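PDB 3PQA: lactaldehyde dehydrogenase from Methanocaldococcus jannaschii, which oxidises lactaldehyde to lactate with NAD as the preferred cofactor, a step in the biosynthesis of coenzyme F420, and prefers propionaldehyde among the aldehydes tested. Local coordinates for residues 297-302 with 340-345; 332-337 with 354-359; 362-367 with 371-376. One frame throughout, in Å; residues are numbered along the deposited sequence.

Interaction 1 of 3, residues 297-302 with 340-345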
loop_
_atom_site.group_PDB
_atom_site.type_symbol
_atom_site.label_atom_id
_atom_site.label_comp_id
_atom_site.label_asym_id
_atom_site.label_seq_id
_atom_site.Cartn_x
_atom_site.Cartn_y
_atom_site.Cartn_z
ATOM N N ASN B 297 21.976 0.609 -41.767
ATOM C CA ASN B 297 21.026 0.647 -42.889
ATOM C C ASN B 297 19.703 1.334 -42.564
ATOM O O ASN B 297 19.166 2.061 -43.395
ATOM C CB ASN B 297 20.762 -0.755 -43.450
ATOM C CG ASN B 297 21.882 -1.241 -44.335
ATOM O OD1 ASN B 297 22.819 -0.498 -44.631
ATOM N ND2 ASN B 297 21.799 -2.498 -44.764
ATOM N N LYS B 298 19.192 1.100 -41.356
ATOM C CA LYS B 298 17.955 1.724 -40.906
ATOM C C LYS B 298 18.189 3.193 -40.560
ATOM O O LYS B 298 17.320 4.033 -40.785
ATOM C CB LYS B 298 17.352 0.961 -39.715
ATOM C CG LYS B 298 16.931 -0.500 -40.002
ATOM C CD LYS B 298 15.655 -0.626 -40.836
ATOM C CE LYS B 298 14.907 -1.919 -40.477
ATOM N NZ LYS B 298 13.441 -1.855 -40.798
ATOM N N ALA B 299 19.369 3.505 -40.033
ATOM C CA ALA B 299 19.704 4.884 -39.678
ATOM C C ALA B 299 19.914 5.762 -40.915
ATOM O O ALA B 299 19.633 6.962 -40.882
ATOM C CB ALA B 299 20.936 4.923 -38.792
ATOM N N LYS B 300 20.429 5.147 -41.980
ATOM C CA LYS B 300 20.639 5.789 -43.292
ATOM C C LYS B 300 19.421 6.447 -43.916
ATOM O O LYS B 300 19.545 7.445 -44.627
ATOM C CB LYS B 300 21.126 4.749 -44.307
ATOM C CG LYS B 300 22.595 4.576 -44.364
ATOM C CD LYS B 300 22.947 3.685 -45.550
ATOM C CE LYS B 300 24.436 3.410 -45.598
ATOM N NZ LYS B 300 24.749 2.407 -46.651
ATOM N N VAL B 301 18.253 5.857 -43.690
ATOM C CA VAL B 301 17.041 6.269 -44.386
ATOM C C VAL B 301 16.200 7.260 -43.575
ATOM O O VAL B 301 15.122 7.650 -44.004
ATOM C CB VAL B 301 16.194 5.044 -44.851
ATOM C CG1 VAL B 301 17.016 4.147 -45.774
ATOM C CG2 VAL B 301 15.654 4.260 -43.660
ATOM N N LEU B 302 16.706 7.664 -42.407
ATOM C CA LEU B 302 16.026 8.678 -41.597
ATOM C C LEU B 302 15.998 10.024 -42.315
ATOM O O LEU B 302 16.961 10.403 -42.981
ATOM C CB LEU B 302 16.675 8.817 -40.216
ATOM C CG LEU B 302 16.678 7.608 -39.270
ATOM C CD1 LEU B 302 17.585 7.900 -38.069
ATOM C CD2 LEU B 302 15.267 7.217 -38.800
ATOM N N LEU B 340 34.376 5.456 -38.007
ATOM C CA LEU B 340 33.146 6.118 -38.436
ATOM C C LEU B 340 32.400 5.244 -39.434
ATOM O O LEU B 340 32.946 4.871 -40.474
ATOM C CB LEU B 340 33.431 7.514 -39.016
ATOM C CG LEU B 340 32.221 8.375 -39.407
ATOM C CD1 LEU B 340 31.384 8.777 -38.182
ATOM C CD2 LEU B 340 32.644 9.626 -40.184
ATOM N N LEU B 341 31.154 4.914 -39.103
ATOM C CA LEU B 341 30.325 4.050 -39.934
ATOM C C LEU B 341 29.225 4.794 -40.684
ATOM O O LEU B 341 28.778 4.344 -41.737
ATOM C CB LEU B 341 29.706 2.937 -39.088
ATOM C CG LEU B 341 30.680 2.074 -38.285
ATOM C CD1 LEU B 341 29.910 1.027 -37.513
ATOM C CD2 LEU B 341 31.738 1.422 -39.181
ATOM N N LEU B 342 28.782 5.919 -40.126
ATOM C CA LEU B 342 27.734 6.735 -40.729
ATOM C C LEU B 342 27.798 8.149 -40.174
ATOM O O LEU B 342 28.108 8.341 -39.000
ATOM C CB LEU B 342 26.343 6.150 -40.435
ATOM C CG LEU B 342 25.146 6.900 -41.033
ATOM C CD1 LEU B 342 25.094 6.707 -42.554
ATOM C CD2 LEU B 342 23.836 6.488 -40.392
ATOM N N GLY B 343 27.499 9.128 -41.025
ATOM C CA GLY B 343 27.274 10.500 -40.581
ATOM C C GLY B 343 28.548 11.242 -40.262
ATOM O O GLY B 343 29.467 11.292 -41.083
ATOM N N GLY B 344 28.604 11.810 -39.062
ATOM C CA GLY B 344 29.739 12.614 -38.625
ATOM C C GLY B 344 29.776 13.952 -39.337
ATOM O O GLY B 344 30.847 14.537 -39.510
ATOM N N LYS B 345 28.596 14.425 -39.748
ATOM C CA LYS B 345 28.435 15.654 -40.528
ATOM C C LYS B 345 27.417 16.590 -39.867
ATOM O O LYS B 345 26.480 16.135 -39.193
ATOM C CB LYS B 345 28.036 15.335 -41.980
ATOM C CG LYS B 345 27.188 14.079 -42.135
ATOM C CD LYS B 345 27.197 13.541 -43.558
ATOM C CE LYS B 345 25.819 13.638 -44.192
ATOM N NZ LYS B 345 25.869 13.502 -45.669
#

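Interaction 2 of 3, residues 332-337 with 354-359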
loop_
_atom_site.group_PDB
_atom_site.type_symbol
_atom_site.label_atom_id
_atom_site.label_comp_id
_atom_site.label_asym_id
_atom_site.label_seq_id
_atom_site.Cartn_x
_atom_site.Cartn_y
_atom_site.Cartn_z
ATOM N N LYS B 332 37.527 13.742 -31.705
ATOM C CA LYS B 332 38.317 13.095 -30.656
ATOM C C LYS B 332 38.112 11.574 -30.659
ATOM O O LYS B 332 39.081 10.816 -30.626
ATOM C CB LYS B 332 37.980 13.702 -29.286
ATOM C CG LYS B 332 38.811 13.204 -28.102
ATOM C CD LYS B 332 40.194 13.867 -28.053
ATOM C CE LYS B 332 40.931 13.511 -26.765
ATOM N NZ LYS B 332 41.488 12.131 -26.827
ATOM N N ALA B 333 36.850 11.143 -30.717
ATOM C CA ALA B 333 36.516 9.720 -30.746
ATOM C C ALA B 333 37.227 8.997 -31.891
ATOM O O ALA B 333 37.703 7.870 -31.724
ATOM C CB ALA B 333 35.006 9.533 -30.854
ATOM N N ILE B 334 37.300 9.662 -33.043
ATOM C CA ILE B 334 37.986 9.127 -34.222
ATOM C C ILE B 334 39.509 9.124 -34.007
ATOM O O ILE B 334 40.173 8.137 -34.330
ATOM C CB ILE B 334 37.579 9.887 -35.520
ATOM C CG1 ILE B 334 36.092 9.655 -35.829
ATOM C CG2 ILE B 334 38.430 9.443 -36.721
ATOM C CD1 ILE B 334 35.516 10.587 -36.884
ATOM N N ASP B 335 40.035 10.217 -33.447
ATOM C CA ASP B 335 41.457 10.337 -33.072
ATOM C C ASP B 335 41.907 9.179 -32.196
ATOM O O ASP B 335 43.028 8.694 -32.331
ATOM C CB ASP B 335 41.711 11.624 -32.282
ATOM C CG ASP B 335 41.965 12.830 -33.159
ATOM O OD1 ASP B 335 41.851 12.730 -34.401
ATOM O OD2 ASP B 335 42.287 13.901 -32.590
ATOM N N GLU B 336 41.022 8.762 -31.290
ATOM C CA GLU B 336 41.280 7.673 -30.350
ATOM C C GLU B 336 41.164 6.295 -30.999
ATOM O O GLU B 336 41.417 5.271 -30.354
ATOM C CB GLU B 336 40.330 7.771 -29.154
ATOM C CG GLU B 336 40.570 8.990 -28.271
ATOM C CD GLU B 336 39.630 9.069 -27.087
ATOM O OE1 GLU B 336 38.648 8.302 -27.037
ATOM O OE2 GLU B 336 39.872 9.910 -26.199
ATOM N N GLY B 337 40.775 6.274 -32.272
ATOM C CA GLY B 337 40.731 5.038 -33.039
ATOM C C GLY B 337 39.334 4.560 -33.379
ATOM O O GLY B 337 39.175 3.477 -33.939
ATOM N N THR B 354 24.873 9.683 -36.549
ATOM C CA THR B 354 26.301 9.357 -36.543
ATOM C C THR B 354 26.525 8.071 -35.738
ATOM O O THR B 354 26.020 7.922 -34.623
ATOM C CB THR B 354 27.122 10.543 -35.983
ATOM O OG1 THR B 354 26.998 11.657 -36.878
ATOM C CG2 THR B 354 28.595 10.191 -35.822
ATOM N N ILE B 355 27.259 7.134 -36.328
ATOM C CA ILE B 355 27.478 5.837 -35.719
ATOM C C ILE B 355 28.957 5.504 -35.857
ATOM O O ILE B 355 29.530 5.667 -36.932
ATOM C CB ILE B 355 26.633 4.755 -36.419
ATOM C CG1 ILE B 355 25.146 5.133 -36.393
ATOM C CG2 ILE B 355 26.874 3.367 -35.796
ATOM C CD1 ILE B 355 24.268 4.215 -37.210
ATOM N N LEU B 356 29.569 5.070 -34.759
ATOM C CA LEU B 356 30.961 4.656 -34.773
ATOM C C LEU B 356 31.108 3.324 -34.068
ATOM O O LEU B 356 30.390 3.043 -33.104
ATOM C CB LEU B 356 31.844 5.675 -34.049
ATOM C CG LEU B 356 31.974 7.099 -34.591
ATOM C CD1 LEU B 356 30.872 7.985 -34.032
ATOM C CD2 LEU B 356 33.326 7.664 -34.216
ATOM N N GLU B 357 32.037 2.497 -34.540
ATOM C CA GLU B 357 32.452 1.355 -33.747
ATOM C C GLU B 357 33.670 1.784 -32.950
ATOM O O GLU B 357 34.609 2.354 -33.510
ATOM C CB GLU B 357 32.769 0.112 -34.586
ATOM C CG GLU B 357 33.351 -0.991 -33.702
ATOM C CD GLU B 357 33.389 -2.374 -34.328
ATOM O OE1 GLU B 357 32.955 -2.545 -35.482
ATOM O OE2 GLU B 357 33.843 -3.299 -33.622
ATOM N N VAL B 358 33.632 1.548 -31.641
ATOM C CA VAL B 358 34.708 1.978 -30.746
ATOM C C VAL B 358 35.064 0.885 -29.737
ATOM O O VAL B 358 34.363 -0.134 -29.647
ATOM C CB VAL B 358 34.337 3.294 -29.995
ATOM C CG1 VAL B 358 33.874 4.382 -30.969
ATOM C CG2 VAL B 358 33.249 3.039 -28.946
ATOM N N ASP B 359 36.139 1.084 -28.977
ATOM C CA ASP B 359 36.405 0.194 -27.859
ATOM C C ASP B 359 35.949 0.824 -26.546
ATOM O O ASP B 359 35.627 2.018 -26.509
ATOM C CB ASP B 359 37.861 -0.310 -27.830
ATOM C CG ASP B 359 38.864 0.752 -27.436
ATOM O OD1 ASP B 359 38.540 1.661 -26.642
ATOM O OD2 ASP B 359 40.014 0.653 -27.924
#

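Interaction 3 of 3, residues 362-367 with 371-376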
loop_
_atom_site.group_PDB
_atom_site.type_symbol
_atom_site.label_atom_id
_atom_site.label_comp_id
_atom_site.label_asym_id
_atom_site.label_seq_id
_atom_site.Cartn_x
_atom_site.Cartn_y
_atom_site.Cartn_z
ATOM N N ASN B 362 36.982 4.400 -25.320
ATOM C CA ASN B 362 36.703 5.582 -26.135
ATOM C C ASN B 362 35.971 6.674 -25.360
ATOM O O ASN B 362 35.129 6.375 -24.518
ATOM C CB ASN B 362 35.906 5.181 -27.379
ATOM C CG ASN B 362 35.855 6.274 -28.427
ATOM O OD1 ASN B 362 35.016 7.171 -28.366
ATOM N ND2 ASN B 362 36.750 6.198 -29.405
ATOM N N ILE B 363 36.293 7.929 -25.669
ATOM C CA ILE B 363 35.660 9.098 -25.041
ATOM C C ILE B 363 34.116 9.052 -25.046
ATOM O O ILE B 363 33.477 9.498 -24.087
ATOM C CB ILE B 363 36.198 10.441 -25.658
ATOM C CG1 ILE B 363 35.728 11.662 -24.860
ATOM C CG2 ILE B 363 35.838 10.570 -27.134
ATOM C CD1 ILE B 363 36.350 11.774 -23.474
ATOM N N LEU B 364 33.528 8.491 -26.104
ATOM C CA LEU B 364 32.064 8.424 -26.217
ATOM C C LEU B 364 31.423 7.538 -25.153
ATOM O O LEU B 364 30.266 7.740 -24.792
ATOM C CB LEU B 364 31.634 7.942 -27.604
ATOM C CG LEU B 364 31.941 8.861 -28.787
ATOM C CD1 LEU B 364 31.584 8.197 -30.114
ATOM C CD2 LEU B 364 31.237 10.199 -28.637
ATOM N N CYS B 365 32.169 6.555 -24.658
ATOM C CA CYS B 365 31.666 5.667 -23.596
ATOM C C CYS B 365 31.568 6.370 -22.228
ATOM O O CYS B 365 30.993 5.827 -21.282
ATOM C CB CYS B 365 32.533 4.414 -23.482
ATOM S SG CYS B 365 32.542 3.394 -24.961
ATOM N N LYS B 366 32.144 7.566 -22.124
ATOM C CA LYS B 366 32.167 8.286 -20.860
ATOM C C LYS B 366 31.475 9.639 -20.956
ATOM O O LYS B 366 31.329 10.328 -19.956
ATOM C CB LYS B 366 33.615 8.480 -20.379
ATOM C CG LYS B 366 34.335 7.195 -19.975
ATOM C CD LYS B 366 33.693 6.549 -18.719
ATOM C CE LYS B 366 34.579 5.444 -18.101
ATOM N NZ LYS B 366 35.827 5.983 -17.475
ATOM N N THR B 367 31.034 10.007 -22.150
ATOM C CA THR B 367 30.561 11.365 -22.400
ATOM C C THR B 367 29.099 11.380 -22.830
ATOM O O THR B 367 28.728 10.753 -23.831
ATOM C CB THR B 367 31.437 12.060 -23.479
ATOM O OG1 THR B 367 32.817 11.996 -23.095
ATOM C CG2 THR B 367 31.028 13.521 -23.684
ATOM N N ALA B 371 23.132 14.055 -28.334
ATOM C CA ALA B 371 23.297 14.196 -29.778
ATOM C C ALA B 371 23.065 12.853 -30.448
ATOM O O ALA B 371 23.114 11.811 -29.781
ATOM C CB ALA B 371 24.691 14.687 -30.101
ATOM N N PRO B 372 22.828 12.865 -31.773
ATOM C CA PRO B 372 22.536 11.598 -32.448
ATOM C C PRO B 372 23.822 10.864 -32.836
ATOM O O PRO B 372 24.037 10.554 -34.006
ATOM C CB PRO B 372 21.758 12.044 -33.686
ATOM C CG PRO B 372 22.374 13.401 -34.017
ATOM C CD PRO B 372 22.676 14.028 -32.677
ATOM N N VAL B 373 24.664 10.618 -31.835
ATOM C CA VAL B 373 25.986 10.005 -31.994
ATOM C C VAL B 373 26.037 8.722 -31.160
ATOM O O VAL B 373 25.981 8.778 -29.923
ATOM C CB VAL B 373 27.121 10.956 -31.525
ATOM C CG1 VAL B 373 28.475 10.258 -31.575
ATOM C CG2 VAL B 373 27.132 12.243 -32.352
ATOM N N ILE B 374 26.159 7.581 -31.845
ATOM C CA ILE B 374 26.060 6.272 -31.207
ATOM C C ILE B 374 27.347 5.451 -31.344
ATOM O O ILE B 374 27.678 4.992 -32.450
ATOM C CB ILE B 374 24.892 5.441 -31.791
ATOM C CG1 ILE B 374 23.600 6.275 -31.897
ATOM C CG2 ILE B 374 24.710 4.118 -31.003
ATOM C CD1 ILE B 374 23.096 6.879 -30.551
ATOM N N PRO B 375 28.069 5.262 -30.223
ATOM C CA PRO B 375 29.191 4.324 -30.196
ATOM C C PRO B 375 28.684 2.904 -29.999
ATOM O O PRO B 375 27.784 2.660 -29.174
ATOM C CB PRO B 375 29.992 4.765 -28.980
ATOM C CG PRO B 375 28.929 5.334 -28.047
ATOM C CD PRO B 375 27.872 5.940 -28.925
ATOM N N ILE B 376 29.253 1.985 -30.774
ATOM C CA ILE B 376 28.930 0.568 -30.683
ATOM C C ILE B 376 30.221 -0.148 -30.313
ATOM O O ILE B 376 31.256 0.085 -30.945
ATOM C CB ILE B 376 28.402 0.014 -32.027
ATOM C CG1 ILE B 376 27.083 0.714 -32.410
ATOM C CG2 ILE B 376 28.220 -1.518 -31.941
ATOM C CD1 ILE B 376 26.593 0.433 -33.817
#

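Interaction 1 of 3, residues 297-302 with 340-345
Ala299 and Lys300 meet Leu342 with no flat side-chain group between them, so this contact has no side-chain faces or edges to match and is a meeting of methyl and methylene groups. A flat group does appear nearby: the ring of Tyr352, which engages Lys345 in a cation-pi interaction within the hairpin, apart from the helix. Across the contact itself, the forked end of Leu342 does all the touching from the strand side. One branch, Leu342 CD2, rests against Ala299 CB at 3.7 Å. The same methyl also comes within 4.0 Å of Lys300 N, so it lies close to the helix backbone. The other branch, Leu342 CD1, meets Lys300 CG, again at 3.7 Å. With Leu342 CG anti to its own backbone N (chi1 -179°), the fork stands out from the strand and divides its two methyls between consecutive residues of the last helical turn. The lysine and leucine side chains meet on a slant, and the extended lysine lends only the beginning of its aliphatic chain. In the fold, this pairing lays the end of helix 288-300 against strand 339-342, the outer partner in an antiparallel pair with strand 350-357. Leu341 and Leu342 sit together opposite Ile355 of that second strand, forming a classic beta bulge, and the Ile355 side chain touches both Leu342 and Ala299, giving the helix a footing on both strands. Just past the contact the chain turns back through Gly343 and Gly344, both with positive phi. At the helix end, the bond from Leu302 N to Ala299 O is weak, at 3.4 Å, and the Lys300 side chain runs out along the exposed side of the contact.

Interaction 2 of 3, residues 332-337 with 354-359
The last turn of helix 320-335 passes strand 350-357 with Ile334 CA and Leu356 CA 8.3 Å apart, a gap bridged by side chains and crossed by no hydrogen bond. Leu356 supplies the bridge through a single methyl. Its CD2 meets Ile334 CG1 at 3.8 Å and stands somewhat farther, 4.2 Å, from Ala333 CB. The isoleucine is met on the methylene of its longer branch, and its side chain lies roughly perpendicular to that of the leucine. A chi1 of -64° turns Leu356 CG away from its own carbonyl carbon, and from there CD2 is carried to the helix. The contact lies between a helix layer and the sheet of the alpha/beta fold of an aldehyde dehydrogenase: Leu356 faces helix 320-335, while the preceding residue, Ile355, turns to the other face of the sheet and packs on helix 288-300. The helix ends just beyond the contact in a Schellman motif, where Gly337 has positive phi and Gly337 N reaches back to Ile334 O at 2.8 Å. On the flank of the same turn, Lys332 NZ forms a salt bridge with Glu336 OE2 at 2.8 Å. The ammonium group approaches on the anti side of the carboxylate, 19° out of its plane. The second oxygen, Glu336 OE1, accepts from the backbone amide of Ile363, so the carboxylate is gripped from two parts of the chain. Ala333 O likewise receives Asn362 ND2.

Interaction 3 of 3, residues 362-367 with 371-376
Leu364 holds its CG close to the backbone N and trans to the carbonyl carbon (chi1 -66°), which sends the isobutyl group across to Val373 and Pro375; Val373 answers with CG1 placed anti to its own N (chi1 175°). That one valine methyl faces both ends of the leucine fork, lying 4.0 Å from Leu364 CD1 and equally far from Leu364 CD2. The valine and leucine side chains stand nearly square to each other. Pro375 packs lower on the leucine, its CG 3.8 Å from Leu364 CB, while Pro375 CB approaches Leu364 CD1 at 3.9 Å. The proline ring thus runs along the leucine from CB to CD1, and the valine methyl meets its two end methyls. Leu364 CA and Pro375 CA, the nearest pair of CA atoms, are 6.4 Å apart. This buried contact joins the connection between the parallel neighbours 350-357 and 373-379 to the start of the second strand, on the sheet face where helix 320-335 also packs: Val329 of that helix touches Leu364, and Val326 touches Val373. Lacking an N-H, Pro375 enters the strand ladder through its carbonyl, paired with Ile281. Local bonds set the shape of the helix-like turn carrying Leu364. Asn362 OD1 takes the amide of Leu364 at 3.0 Å in an Asx turn, and the N-H points almost straight at it (172°). Two donors then hold Ile363 O: Thr367 OG1 at 2.8 Å, from above the carbonyl plane, and Lys366 N at 3.1 Å, from the opposite face. Before the strand, Pro372 centres an inverse gamma turn in which Val373 N makes a weak bond to Ala371 O.

How the interactions relate
Interactions 1, 2 and 3 follow neighbouring strands of one sheet: 339-342, 350-357 and 373-379. Interactions 2 and 3 lie with centres 8 Å apart, whereas interaction 1 is about 14 Å from interaction 2 and 15 Å from interaction 3, centre to centre. The sheet ladder connects them in turn, through Leu341 N to Ile355 O at 2.8 Å and Ile376 N to Leu356 O, also 2.8 Å. The side chain of Glu336 adds a second tie between 332-337 and 362-367. Interaction 1 uses the face bearing helix 288-300; interactions 2 and 3 use the face bearing helix 320-335. All three are remote from the probable catalytic residues Cys275 and Glu241 and from the probable NAD site.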